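Local structure of aminoglycoside phosphotransferase (Alicyclobacillus acidocaldarius subsp. acidocaldarius, 4PDY) at residues H258-S263 with R293-I298; A95-V98 with F103-Y106. The protein probably acts as a phosphotransferase of the aminoglycoside phosphotransferase family, whose relatives pass phosphate from a nucleoside triphosphate to small hydroxylated substrates. All blocks are in the same frame, centred on the assembly; numbering follows the deposited sequence. Where two conformers were deposited one is given.

How the contacts relate
The two contacts lie in different lobes of a protein-kinase-like fold, on opposite sides of the chain's centre, about 34 Å apart between centres and about 16 Å between nearest atoms. Contact 1 is buried in the helical part, where 258-263 and 293-298 share one apolar touch and an arginine gripping a backbone carbonyl. Contact 2 is only partly buried and lies farther from the centre, in the antiparallel sheet, where strands 98-100 and 103-109 pair. The chemistry follows the place: the helices, their own main chains bonded internally, meet by side chains, one of them reaching a main-chain carbonyl, whereas 95-98 and 103-106 are joined by main-chain hydrogen bonds.

Contact 1 of 2, residues H258-S263 with R293-I298; sequences HLLRRS and RAVEAI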
ATOM      1  N   HIS A 258      -0.023  -4.440   5.120  1.00 10.35           N
ATOM      2  CA  HIS A 258      -0.857  -3.437   4.428  1.00 10.40           C
ATOM      3  C   HIS A 258      -1.936  -4.075   3.535  1.00 10.40           C
ATOM      4  O   HIS A 258      -3.091  -3.665   3.611  1.00 10.58           O
ATOM      5  CB  HIS A 258       0.016  -2.436   3.656  1.00 11.80           C
ATOM      6  CG  HIS A 258       0.954  -1.655   4.536  1.00 15.17           C
ATOM      7  ND1 HIS A 258       2.148  -1.154   4.078  1.00 17.13           N
ATOM      8  CD2 HIS A 258       0.895  -1.344   5.852  1.00 18.45           C
ATOM      9  CE1 HIS A 258       2.771  -0.524   5.061  1.00 18.75           C
ATOM     10  NE2 HIS A 258       2.019  -0.608   6.145  1.00 20.51           N
ATOM     11  N   LEU A 259      -1.571  -5.112   2.806  1.00  9.55           N
ATOM     12  CA  LEU A 259      -2.555  -5.880   2.054  1.00  9.53           C
ATOM     13  C   LEU A 259      -3.598  -6.479   2.983  1.00 10.87           C
ATOM     14  O   LEU A 259      -4.807  -6.397   2.733  1.00 10.52           O
ATOM     15  CB  LEU A 259      -1.875  -6.975   1.251  1.00 10.40           C
ATOM     16  CG  LEU A 259      -2.837  -7.876   0.458  1.00  9.48           C
ATOM     17  CD1 LEU A 259      -3.694  -7.105  -0.552  1.00 10.06           C
ATOM     18  CD2 LEU A 259      -2.051  -8.944  -0.249  1.00 10.99           C
ATOM     19  N   LEU A 260      -3.137  -7.089   4.083  1.00  9.98           N
ATOM     20  CA  LEU A 260      -4.073  -7.709   4.989  1.00  9.94           C
ATOM     21  C   LEU A 260      -5.036  -6.701   5.605  1.00  8.95           C
ATOM     22  O   LEU A 260      -6.220  -6.970   5.753  1.00 10.38           O
ATOM     23  CB  LEU A 260      -3.315  -8.470   6.091  1.00  9.85           C
ATOM     24  CG  LEU A 260      -2.667  -9.786   5.668  1.00 11.55           C
ATOM     25  CD1 LEU A 260      -1.591 -10.242   6.644  1.00 11.79           C
ATOM     26  CD2 LEU A 260      -3.706 -10.898   5.550  1.00 12.31           C
ATOM     27  N   ARG A 261      -4.527  -5.556   6.045  1.00  9.51           N
ATOM     28  CA  ARG A 261      -5.397  -4.630   6.733  1.00 10.51           C
ATOM     29  C   ARG A 261      -6.495  -4.140   5.782  1.00 10.89           C
ATOM     30  O   ARG A 261      -7.656  -4.066   6.141  1.00 11.77           O
ATOM     31  CB  ARG A 261      -4.638  -3.453   7.365  1.00 11.02           C
ATOM     32  CG  ARG A 261      -5.499  -2.811   8.432  1.00 12.82           C
ATOM     33  CD  ARG A 261      -5.073  -1.434   8.886  1.00 14.20           C
ATOM     34  NE  ARG A 261      -3.711  -1.285   9.376  1.00 14.22           N
ATOM     35  CZ  ARG A 261      -3.233  -1.598  10.597  1.00 16.67           C
ATOM     36  NH1 ARG A 261      -3.984  -2.149  11.544  1.00 15.25           N
ATOM     37  NH2 ARG A 261      -1.970  -1.310  10.863  1.00 18.51           N
ATOM     38  N   ARG A 262      -6.086  -3.778   4.592  1.00 11.99           N
ATOM     39  CA  ARG A 262      -7.063  -3.277   3.612  1.00 11.48           C
ATOM     40  C   ARG A 262      -8.092  -4.339   3.252  1.00 11.10           C
ATOM     41  O   ARG A 262      -9.302  -4.057   3.174  1.00 14.80           O
ATOM     42  CB  ARG A 262      -6.327  -2.785   2.367  1.00 13.46           C
ATOM     43  CG  ARG A 262      -5.594  -1.470   2.611  1.00 18.59           C
ATOM     44  CD  ARG A 262      -4.941  -0.872   1.369  1.00 25.28           C
ATOM     45  NE  ARG A 262      -4.269   0.395   1.700  1.00 29.11           N
ATOM     46  CZ  ARG A 262      -2.945   0.608   1.716  1.00 31.81           C
ATOM     47  NH1 ARG A 262      -2.063  -0.339   1.380  1.00 24.21           N
ATOM     48  NH2 ARG A 262      -2.489   1.811   2.055  1.00 37.00           N
ATOM     49  N   SER A 263      -7.613  -5.553   3.010  0.50 11.08           N
ATOM     50  CA  SER A 263      -8.494  -6.660   2.646  0.50 12.06           C
ATOM     51  C   SER A 263      -9.453  -6.959   3.792  0.50 12.94           C
ATOM     52  O   SER A 263     -10.684  -6.951   3.621  0.50 13.01           O
ATOM     53  CB  SER A 263      -7.693  -7.918   2.312  0.50 13.30           C
ATOM     54  OG  SER A 263      -6.769  -7.700   1.258  0.50 13.31           O
ATOM     55  N   ARG A 293       4.670 -12.572  13.545  1.00 11.86           N
ATOM     56  CA  ARG A 293       4.516 -11.709  14.725  1.00 13.29           C
ATOM     57  C   ARG A 293       4.667 -10.229  14.381  1.00 10.69           C
ATOM     58  O   ARG A 293       3.975  -9.394  14.951  1.00 12.39           O
ATOM     59  CB  ARG A 293       5.476 -12.131  15.836  1.00 15.05           C
ATOM     60  CG  ARG A 293       5.285 -13.587  16.201  1.00 18.38           C
ATOM     61  CD  ARG A 293       4.956 -13.827  17.642  1.00 24.08           C
ATOM     62  NE  ARG A 293       5.932 -13.234  18.540  1.00 22.36           N
ATOM     63  CZ  ARG A 293       5.645 -12.791  19.758  1.00 27.49           C
ATOM     64  NH1 ARG A 293       6.603 -12.251  20.490  1.00 27.95           N
ATOM     65  NH2 ARG A 293       4.409 -12.888  20.250  1.00 28.91           N
ATOM     66  N   ALA A 294       5.579  -9.908  13.464  1.00 11.62           N
ATOM     67  CA  ALA A 294       5.695  -8.534  12.974  1.00 12.51           C
ATOM     68  C   ALA A 294       4.397  -8.068  12.294  1.00 11.26           C
ATOM     69  O   ALA A 294       3.943  -6.952  12.505  1.00 12.86           O
ATOM     70  CB  ALA A 294       6.862  -8.402  12.019  1.00 12.44           C
ATOM     71  N   VAL A 295       3.809  -8.938  11.471  1.00 10.88           N
ATOM     72  CA  VAL A 295       2.531  -8.641  10.833  1.00 10.49           C
ATOM     73  C   VAL A 295       1.449  -8.450  11.908  1.00 10.88           C
ATOM     74  O   VAL A 295       0.669  -7.513  11.834  1.00 12.60           O
ATOM     75  CB  VAL A 295       2.142  -9.757   9.839  1.00 12.03           C
ATOM     76  CG1 VAL A 295       0.700  -9.593   9.398  1.00 12.59           C
ATOM     77  CG2 VAL A 295       3.064  -9.757   8.633  1.00 11.48           C
ATOM     78  N   GLU A 296       1.426  -9.318  12.933  1.00 11.52           N
ATOM     79  CA  GLU A 296       0.459  -9.140  13.995  1.00 11.67           C
ATOM     80  C   GLU A 296       0.625  -7.798  14.726  1.00 12.36           C
ATOM     81  O   GLU A 296      -0.366  -7.166  15.101  1.00 13.45           O
ATOM     82  CB  GLU A 296       0.595 -10.248  15.032  1.00 13.03           C
ATOM     83  CG  GLU A 296       0.156 -11.619  14.550  1.00 15.44           C
ATOM     84  CD  GLU A 296       0.281 -12.648  15.654  1.00 18.38           C
ATOM     85  OE1 GLU A 296       1.421 -13.041  16.004  1.00 22.89           O
ATOM     86  OE2 GLU A 296      -0.774 -13.042  16.180  1.00 21.20           O
ATOM     87  N   ALA A 297       1.871  -7.386  14.955  1.00 12.03           N
ATOM     88  CA  ALA A 297       2.122  -6.111  15.623  1.00 13.84           C
ATOM     89  C   ALA A 297       1.469  -4.958  14.862  1.00 13.01           C
ATOM     90  O   ALA A 297       0.816  -4.066  15.436  1.00 13.48           O
ATOM     91  CB  ALA A 297       3.620  -5.851  15.745  1.00 14.62           C
ATOM     92  N   ILE A 298       1.624  -5.004  13.542  1.00 12.38           N
ATOM     93  CA  ILE A 298       1.069  -3.959  12.711  1.00 11.54           C
ATOM     94  C   ILE A 298      -0.467  -4.036  12.713  1.00 11.79           C
ATOM     95  O   ILE A 298      -1.135  -3.031  12.936  1.00 12.50           O
ATOM     96  CB  ILE A 298       1.627  -4.046  11.274  1.00 12.22           C
ATOM     97  CG1 ILE A 298       3.118  -3.733  11.244  1.00 13.48           C
ATOM     98  CG2 ILE A 298       0.907  -3.071  10.342  1.00 12.79           C
ATOM     99  CD1 ILE A 298       3.834  -4.293  10.046  1.00 16.24           C
TER
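The guanidinium of Arg261 meets Ile298 O at its edge, the oxygen lying 23° out of the group's plane, while Ile298 CG2 comes within 3.4 Å of Arg261 NH2. This is helix-on-helix packing between 252-266 and 289-300, in the helical lobe of the kinase-like fold. Arg261 NH2 donates to Ile298 O at 2.8 Å with a bent N-H...O angle of 142°, approaching well off the plane of the carbonyl. Arg261 NH1 adds a weak bond to Ile298 O at 3.3 Å, and another weak one to Phe301 O. The bend at chi3 (-55°) turns the end of the arginine chain toward these carbonyls near the C-terminal end of helix 289-300, where its positive charge probably suits the helix dipole. A thiocyanate ion, probably from the crystallisation liquor, lies about 3 Å from the arginine side chain. An alanine in place of Arg261 removes both donors, and would probably leave Ile298 O without this partner and the helix end without a nearby positive charge. Next to Arg261 in sequence, Leu260, backed by Ala274, Cys277 and Phe278 of helix 271-284, crosses Val295 at about a right angle, and its CD1 touches Val295 CG1 at 3.6 Å.

Contact 2 of 2, residues A95-V98 with F103-Y106; sequences APYV and FTYY
Tyr97 holds CG between its backbone N and carbonyl carbon (chi1 61°), and the chi1 of Thr104 (-60°) puts OG1 beside its N and leaves the methyl CG2 anti to that N, against the base of the tyrosine. Thr104 CG2 lies 3.8 Å from Tyr97 CB and 4.1 Å from Tyr97 CG, approaching the ring obliquely. Beyond this touch the Tyr97 side chain also packs on Pro64 and Cys67 of helix 64-79, and its OH bonds to Arg68. The Thr104 hydroxyl has other company: OG1 is hydrogen-bonded with Ile62 O and Arg99 NH1, and of the two branches the methyl is the one that meets Tyr97. The backbone frame is a beta hairpin, strands 98-100 and 103-109, at one side of the antiparallel sheet of the N-terminal lobe of the kinase-like fold; Thr104 and Tyr106 also bond by their backbones to Ser60 and Lys58 of strand 54-60. Val98 and Tyr105 form an antiparallel hydrogen-bonded pair. Tyr105 N reaches Val98 O at 2.8 Å, almost straight at 175°, and Val98 N returns a bond to Tyr105 O, also 2.8 Å; both donors lie in the carbonyl planes of their acceptors. On the sheet face carrying this pair, Val98 CB and Tyr105 CB stand 4.4 Å apart, with Val27 packed on both residues. Val98 O also sits at the edge of the Tyr105 ring, 3.6 Å from CD2, while the far end of that ring bonds through OH to Arg59. Tyr106 turns its ring away to place OH on Glu245, leaving its CB 3.7 Å from Pro96 O.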
ATOM      1  N   ALA A  95      15.864   7.362 -23.294  1.00 15.39           N
ATOM      2  CA  ALA A  95      15.716   7.782 -21.899  1.00 15.45           C
ATOM      3  C   ALA A  95      14.474   7.139 -21.302  1.00 12.77           C
ATOM      4  O   ALA A  95      13.485   6.936 -22.002  1.00 11.83           O
ATOM      5  CB  ALA A  95      15.604   9.286 -21.796  1.00 16.92           C
ATOM      6  N   PRO A  96      14.508   6.800 -20.006  1.00 13.11           N
ATOM      7  CA  PRO A  96      13.331   6.173 -19.382  1.00 12.65           C
ATOM      8  C   PRO A  96      12.239   7.149 -18.904  1.00 11.10           C
ATOM      9  O   PRO A  96      11.208   6.719 -18.415  1.00 10.71           O
ATOM     10  CB  PRO A  96      13.943   5.417 -18.195  1.00 15.32           C
ATOM     11  CG  PRO A  96      15.127   6.240 -17.853  1.00 16.85           C
ATOM     12  CD  PRO A  96      15.685   6.783 -19.117  1.00 16.12           C
ATOM     13  N   TYR A  97      12.478   8.453 -19.048  1.00  9.96           N
ATOM     14  CA  TYR A  97      11.526   9.482 -18.646  1.00  9.74           C
ATOM     15  C   TYR A  97      11.748  10.691 -19.530  1.00  9.81           C
ATOM     16  O   TYR A  97      12.761  10.762 -20.223  1.00 10.28           O
ATOM     17  CB  TYR A  97      11.745   9.861 -17.154  1.00 10.28           C
ATOM     18  CG  TYR A  97      13.131  10.426 -16.906  1.00 10.97           C
ATOM     19  CD1 TYR A  97      13.451  11.733 -17.207  1.00 12.44           C
ATOM     20  CD2 TYR A  97      14.140   9.605 -16.479  1.00 12.57           C
ATOM     21  CE1 TYR A  97      14.725  12.220 -17.047  1.00 14.47           C
ATOM     22  CE2 TYR A  97      15.432  10.079 -16.295  1.00 15.43           C
ATOM     23  CZ  TYR A  97      15.720  11.383 -16.600  1.00 14.99           C
ATOM     24  OH  TYR A  97      16.985  11.866 -16.442  1.00 20.27           O
ATOM     25  N   VAL A  98      10.824  11.641 -19.415  1.00  8.85           N
ATOM     26  CA  VAL A  98      10.984  12.986 -19.948  1.00  9.97           C
ATOM     27  C   VAL A  98      10.836  13.937 -18.757  1.00  9.68           C
ATOM     28  O   VAL A  98       9.871  13.840 -18.016  1.00 10.56           O
ATOM     29  CB  VAL A  98       9.925  13.342 -21.026  1.00 10.40           C
ATOM     30  CG1 VAL A  98      10.068  14.774 -21.501  1.00 10.85           C
ATOM     31  CG2 VAL A  98      10.037  12.404 -22.200  1.00 10.22           C
ATOM     32  N   PHE A 103       8.116  18.467 -13.932  1.00 11.80           N
ATOM     33  CA  PHE A 103       7.564  17.120 -13.761  1.00 11.50           C
ATOM     34  C   PHE A 103       8.435  16.074 -14.452  1.00  9.43           C
ATOM     35  O   PHE A 103       9.099  16.366 -15.439  1.00 10.55           O
ATOM     36  CB  PHE A 103       6.157  17.022 -14.364  1.00 11.56           C
ATOM     37  CG  PHE A 103       5.111  17.822 -13.635  1.00 12.97           C
ATOM     38  CD1 PHE A 103       4.742  17.498 -12.332  1.00 13.21           C
ATOM     39  CD2 PHE A 103       4.495  18.898 -14.245  1.00 13.67           C
ATOM     40  CE1 PHE A 103       3.764  18.222 -11.681  1.00 15.72           C
ATOM     41  CE2 PHE A 103       3.506  19.612 -13.610  1.00 14.12           C
ATOM     42  CZ  PHE A 103       3.140  19.287 -12.321  1.00 15.34           C
ATOM     43  N   THR A 104       8.400  14.859 -13.915  1.00  9.91           N
ATOM     44  CA  THR A 104       9.042  13.712 -14.516  1.00 10.08           C
ATOM     45  C   THR A 104       7.928  12.846 -15.096  1.00 10.84           C
ATOM     46  O   THR A 104       7.067  12.378 -14.380  1.00 12.39           O
ATOM     47  CB  THR A 104       9.840  12.904 -13.458  1.00 11.13           C
ATOM     48  OG1 THR A 104      10.837  13.756 -12.877  1.00 12.61           O
ATOM     49  CG2 THR A 104      10.488  11.655 -14.052  1.00 12.11           C
ATOM     50  N   TYR A 105       7.940  12.666 -16.409  1.00  9.96           N
ATOM     51  CA  TYR A 105       6.965  11.833 -17.097  1.00 10.09           C
ATOM     52  C   TYR A 105       7.580  10.497 -17.447  1.00  8.62           C
ATOM     53  O   TYR A 105       8.703  10.444 -17.940  1.00  9.55           O
ATOM     54  CB  TYR A 105       6.522  12.534 -18.383  1.00 10.62           C
ATOM     55  CG  TYR A 105       5.801  13.842 -18.155  1.00  9.58           C
ATOM     56  CD1 TYR A 105       4.430  13.864 -17.907  1.00 10.57           C
ATOM     57  CD2 TYR A 105       6.486  15.045 -18.153  1.00 10.53           C
ATOM     58  CE1 TYR A 105       3.760  15.050 -17.704  1.00 12.62           C
ATOM     59  CE2 TYR A 105       5.827  16.239 -17.919  1.00 10.14           C
ATOM     60  CZ  TYR A 105       4.474  16.240 -17.671  1.00 11.16           C
ATOM     61  OH  TYR A 105       3.794  17.423 -17.497  1.00 12.83           O
ATOM     62  N   TYR A 106       6.816   9.433 -17.244  1.00  9.84           N
ATOM     63  CA  TYR A 106       7.236   8.125 -17.738  1.00  9.59           C
ATOM     64  C   TYR A 106       6.044   7.351 -18.237  1.00  8.75           C
ATOM     65  O   TYR A 106       4.926   7.602 -17.814  1.00  9.67           O
ATOM     66  CB  TYR A 106       8.051   7.347 -16.670  1.00  9.64           C
ATOM     67  CG  TYR A 106       7.296   6.990 -15.420  1.00 10.42           C
ATOM     68  CD1 TYR A 106       6.573   5.819 -15.338  1.00 10.37           C
ATOM     69  CD2 TYR A 106       7.365   7.794 -14.285  1.00 10.33           C
ATOM     70  CE1 TYR A 106       5.852   5.476 -14.216  1.00 10.03           C
ATOM     71  CE2 TYR A 106       6.650   7.450 -13.145  1.00 11.08           C
ATOM     72  CZ  TYR A 106       5.909   6.279 -13.102  1.00 11.08           C
ATOM     73  OH  TYR A 106       5.199   5.907 -11.977  1.00 13.13           O
TER